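Local coordinates for DNA-binding protein (Sulfolobus solfataricus, PDB 3IRB) that is of unknown function but pairs a zinc ribbon with an OB-fold domain and may bind acyl-CoA, at residues C119-N124 with L140-D145. Numbering follows the deposited sequence.
Sequences CYAEGN and LRVKVD. With SO4 (sulfate ion), chain E.
Y120 and E122 make the backbone N-H...O bonds of strand 119-123 to L140, V142 and V144, an instance of the rule that in a parallel pair one strand offers every second residue, each with both its N and its O. Y120 N donates to L140 O while Y120 O receives V142 N at 2.8 Å; E122 spans V142 and V144 likewise, and N124 N on V144 O continues the pattern past the strand end. Each strand's second edge is also taken: A121 forms backbone hydrogen bonds with Y104 and K143 with K132, placing the pair inside the sheet of the C-terminal OB-fold domain, where strand 141-144 joins 114-123 to 132-135. On one face A121 CB meets V142 CG2 at 3.6 Å. At the start of the pair C119 SG rests against L140 CB. R141 starts in the sheet and leaves it: CB lies on the face shared with Y120, and CG comes within 4.3 Å of Y120 CB, oblique to the ring. A turn about the CG-CD bond (chi3 -70°) swings the chain toward a sulfate, probably from the crystallisation liquor. CD passes 4.0 Å from sulfate O4, NE donates to that oxygen almost straight (167°), CZ sits 3.7 Å from both O1 and O4, and NH2 grips O1 at 2.7 Å, the sulfur lying in the guanidinium plane; S135 OG binds the same anion. At the chain terminus N124 ND2 donates to D145 OXT (2.9 Å), which lies close to the N124 amide plane, while K143 NZ salt-bridges D145 OD1 on its syn side (3.0 Å).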
ATOM      1  N   CYS A 119       1.334   3.525   2.795  1.00 16.45           N
ATOM      2  CA  CYS A 119       1.877   4.504   1.886  1.00 17.07           C
ATOM      3  C   CYS A 119       2.210   5.788   2.594  1.00 19.25           C
ATOM      4  O   CYS A 119       1.677   6.094   3.663  1.00 18.99           O
ATOM      5  CB  CYS A 119       0.829   4.856   0.801  1.00 20.73           C
ATOM      6  SG  CYS A 119       0.265   3.520  -0.238  1.00 26.63           S
ATOM      7  N   TYR A 120       3.088   6.563   1.961  1.00 17.96           N
ATOM      8  CA  TYR A 120       3.213   7.976   2.242  1.00 19.45           C
ATOM      9  C   TYR A 120       2.137   8.753   1.502  1.00 20.02           C
ATOM     10  O   TYR A 120       1.873   8.486   0.324  1.00 21.32           O
ATOM     11  CB  TYR A 120       4.547   8.485   1.719  1.00 20.47           C
ATOM     12  CG  TYR A 120       5.741   7.924   2.415  1.00 20.50           C
ATOM     13  CD1 TYR A 120       5.963   8.180   3.772  1.00 22.91           C
ATOM     14  CD2 TYR A 120       6.670   7.180   1.716  1.00 23.86           C
ATOM     15  CE1 TYR A 120       7.100   7.686   4.405  1.00 25.31           C
ATOM     16  CE2 TYR A 120       7.792   6.696   2.323  1.00 26.24           C
ATOM     17  CZ  TYR A 120       8.008   6.942   3.658  1.00 25.99           C
ATOM     18  OH  TYR A 120       9.157   6.452   4.211  1.00 27.95           O
ATOM     19  N   ALA A 121       1.526   9.716   2.189  1.00 18.99           N
ATOM     20  CA  ALA A 121       0.481  10.559   1.593  1.00 18.34           C
ATOM     21  C   ALA A 121       0.823  12.012   1.866  1.00 17.86           C
ATOM     22  O   ALA A 121       1.390  12.329   2.911  1.00 19.62           O
ATOM     23  CB  ALA A 121      -0.917  10.198   2.172  1.00 16.99           C
ATOM     24  N   GLU A 122       0.515  12.882   0.913  1.00 18.62           N
ATOM     25  CA  GLU A 122       0.668  14.312   1.102  1.00 18.58           C
ATOM     26  C   GLU A 122      -0.533  15.018   0.471  1.00 18.91           C
ATOM     27  O   GLU A 122      -1.228  14.448  -0.358  1.00 19.56           O
ATOM     28  CB  GLU A 122       2.018  14.829   0.584  1.00 22.84           C
ATOM     29  CG  GLU A 122       3.214  14.315   1.450  1.00 24.44           C
ATOM     30  CD  GLU A 122       4.524  15.067   1.298  1.00 37.28           C
ATOM     31  OE1 GLU A 122       4.524  16.237   0.846  1.00 38.88           O
ATOM     32  OE2 GLU A 122       5.576  14.454   1.641  1.00 39.60           O
ATOM     33  N   GLY A 123      -0.801  16.229   0.958  1.00 17.08           N
ATOM     34  CA  GLY A 123      -1.897  17.041   0.519  1.00 18.96           C
ATOM     35  C   GLY A 123      -2.950  17.266   1.610  1.00 20.38           C
ATOM     36  O   GLY A 123      -2.661  17.248   2.808  1.00 21.02           O
ATOM     37  N   ASN A 124      -4.178  17.467   1.159  1.00 20.59           N
ATOM     38  CA  ASN A 124      -5.329  17.736   2.030  1.00 20.06           C
ATOM     39  C   ASN A 124      -5.927  16.426   2.477  1.00 20.14           C
ATOM     40  O   ASN A 124      -7.089  16.130   2.210  1.00 23.55           O
ATOM     41  CB  ASN A 124      -6.342  18.604   1.295  1.00 21.58           C
ATOM     42  CG  ASN A 124      -5.799  19.949   0.997  1.00 27.47           C
ATOM     43  OD1 ASN A 124      -5.121  20.550   1.833  1.00 31.45           O
ATOM     44  ND2 ASN A 124      -6.069  20.448  -0.212  1.00 40.68           N
ATOM     45  N   LEU A 140       4.956   3.195  -1.653  1.00 20.08           N
ATOM     46  CA  LEU A 140       4.245   4.080  -2.560  1.00 20.33           C
ATOM     47  C   LEU A 140       3.993   5.476  -1.960  1.00 19.81           C
ATOM     48  O   LEU A 140       3.895   5.650  -0.734  1.00 19.85           O
ATOM     49  CB  LEU A 140       2.929   3.474  -3.014  1.00 21.27           C
ATOM     50  CG  LEU A 140       3.034   2.437  -4.162  1.00 26.03           C
ATOM     51  CD1 LEU A 140       3.741   1.215  -3.694  1.00 29.26           C
ATOM     52  CD2 LEU A 140       1.665   2.044  -4.755  1.00 30.08           C
ATOM     53  N   ARG A 141       3.901   6.450  -2.851  1.00 20.27           N
ATOM     54  CA  ARG A 141       3.536   7.813  -2.516  1.00 20.84           C
ATOM     55  C   ARG A 141       2.244   8.170  -3.222  1.00 19.17           C
ATOM     56  O   ARG A 141       2.108   7.992  -4.450  1.00 18.00           O
ATOM     57  CB  ARG A 141       4.585   8.836  -2.980  1.00 21.51           C
ATOM     58  CG  ARG A 141       5.969   8.743  -2.347  1.00 29.00           C
ATOM     59  CD  ARG A 141       6.782  10.040  -2.653  1.00 27.15           C
ATOM     60  NE  ARG A 141       7.157  10.150  -4.066  1.00 29.81           N
ATOM     61  CZ  ARG A 141       6.664  11.027  -4.939  1.00 23.10           C
ATOM     62  NH1 ARG A 141       5.749  11.909  -4.585  1.00 35.13           N
ATOM     63  NH2 ARG A 141       7.075  11.001  -6.191  1.00 27.37           N
ATOM     64  N   VAL A 142       1.325   8.745  -2.458  1.00 18.59           N
ATOM     65  CA  VAL A 142       0.041   9.159  -2.981  1.00 17.37           C
ATOM     66  C   VAL A 142      -0.216  10.611  -2.583  1.00 18.87           C
ATOM     67  O   VAL A 142       0.399  11.132  -1.651  1.00 18.34           O
ATOM     68  CB  VAL A 142      -1.102   8.259  -2.472  1.00 18.18           C
ATOM     69  CG1 VAL A 142      -0.761   6.797  -2.659  1.00 18.21           C
ATOM     70  CG2 VAL A 142      -1.460   8.577  -1.014  1.00 15.30           C
ATOM     71  N   LYS A 143      -1.113  11.268  -3.304  1.00 18.60           N
ATOM     72  CA  LYS A 143      -1.544  12.590  -2.903  1.00 19.73           C
ATOM     73  C   LYS A 143      -3.053  12.634  -2.815  1.00 21.29           C
ATOM     74  O   LYS A 143      -3.748  11.861  -3.493  1.00 21.07           O
ATOM     75  CB  LYS A 143      -1.055  13.657  -3.879  1.00 24.33           C
ATOM     76  CG  LYS A 143      -1.744  13.668  -5.217  1.00 25.59           C
ATOM     77  CD  LYS A 143      -1.745  15.083  -5.810  1.00 32.73           C
ATOM     78  CE  LYS A 143      -2.070  15.049  -7.312  1.00 38.71           C
ATOM     79  NZ  LYS A 143      -2.390  16.420  -7.858  1.00 37.49           N
ATOM     80  N   VAL A 144      -3.533  13.540  -1.970  1.00 20.40           N
ATOM     81  CA  VAL A 144      -4.955  13.827  -1.811  1.00 22.85           C
ATOM     82  C   VAL A 144      -5.141  15.297  -2.177  1.00 23.74           C
ATOM     83  O   VAL A 144      -4.529  16.185  -1.575  1.00 24.37           O
ATOM     84  CB  VAL A 144      -5.474  13.592  -0.380  1.00 23.67           C
ATOM     85  CG1 VAL A 144      -6.928  14.046  -0.274  1.00 26.63           C
ATOM     86  CG2 VAL A 144      -5.327  12.138   0.037  1.00 20.99           C
ATOM     87  N   ASP A 145      -5.937  15.546  -3.205  1.00 29.18           N
ATOM     88  CA  ASP A 145      -6.222  16.927  -3.659  1.00 34.47           C
ATOM     89  C   ASP A 145      -7.158  17.658  -2.678  1.00 38.56           C
ATOM     90  O   ASP A 145      -8.070  17.058  -2.080  1.00 41.17           O
ATOM     91  CB  ASP A 145      -6.860  16.903  -5.060  1.00 36.15           C
ATOM     92  CG  ASP A 145      -5.858  16.581  -6.161  1.00 41.17           C
ATOM     93  OD1 ASP A 145      -4.674  16.936  -6.023  1.00 48.28           O
ATOM     94  OD2 ASP A 145      -6.254  15.978  -7.176  1.00 52.21           O
ATOM     95  OXT ASP A 145      -7.038  18.874  -2.447  1.00 41.11           O
TER
HETATM   96  S   SO4 E 205       9.776   8.663  -6.730  1.00 42.36           S
HETATM   97  O1  SO4 E 205       9.090   9.740  -7.412  1.00 45.15           O
HETATM   98  O2  SO4 E 205      11.221   8.831  -6.815  1.00 45.49           O
HETATM   99  O3  SO4 E 205       9.447   7.396  -7.380  1.00 45.80           O
HETATM  100  O4  SO4 E 205       9.372   8.592  -5.314  1.00 40.18           O
HETATM  101  O   HOH W   1      -9.408  16.622   0.948  1.00 32.21           O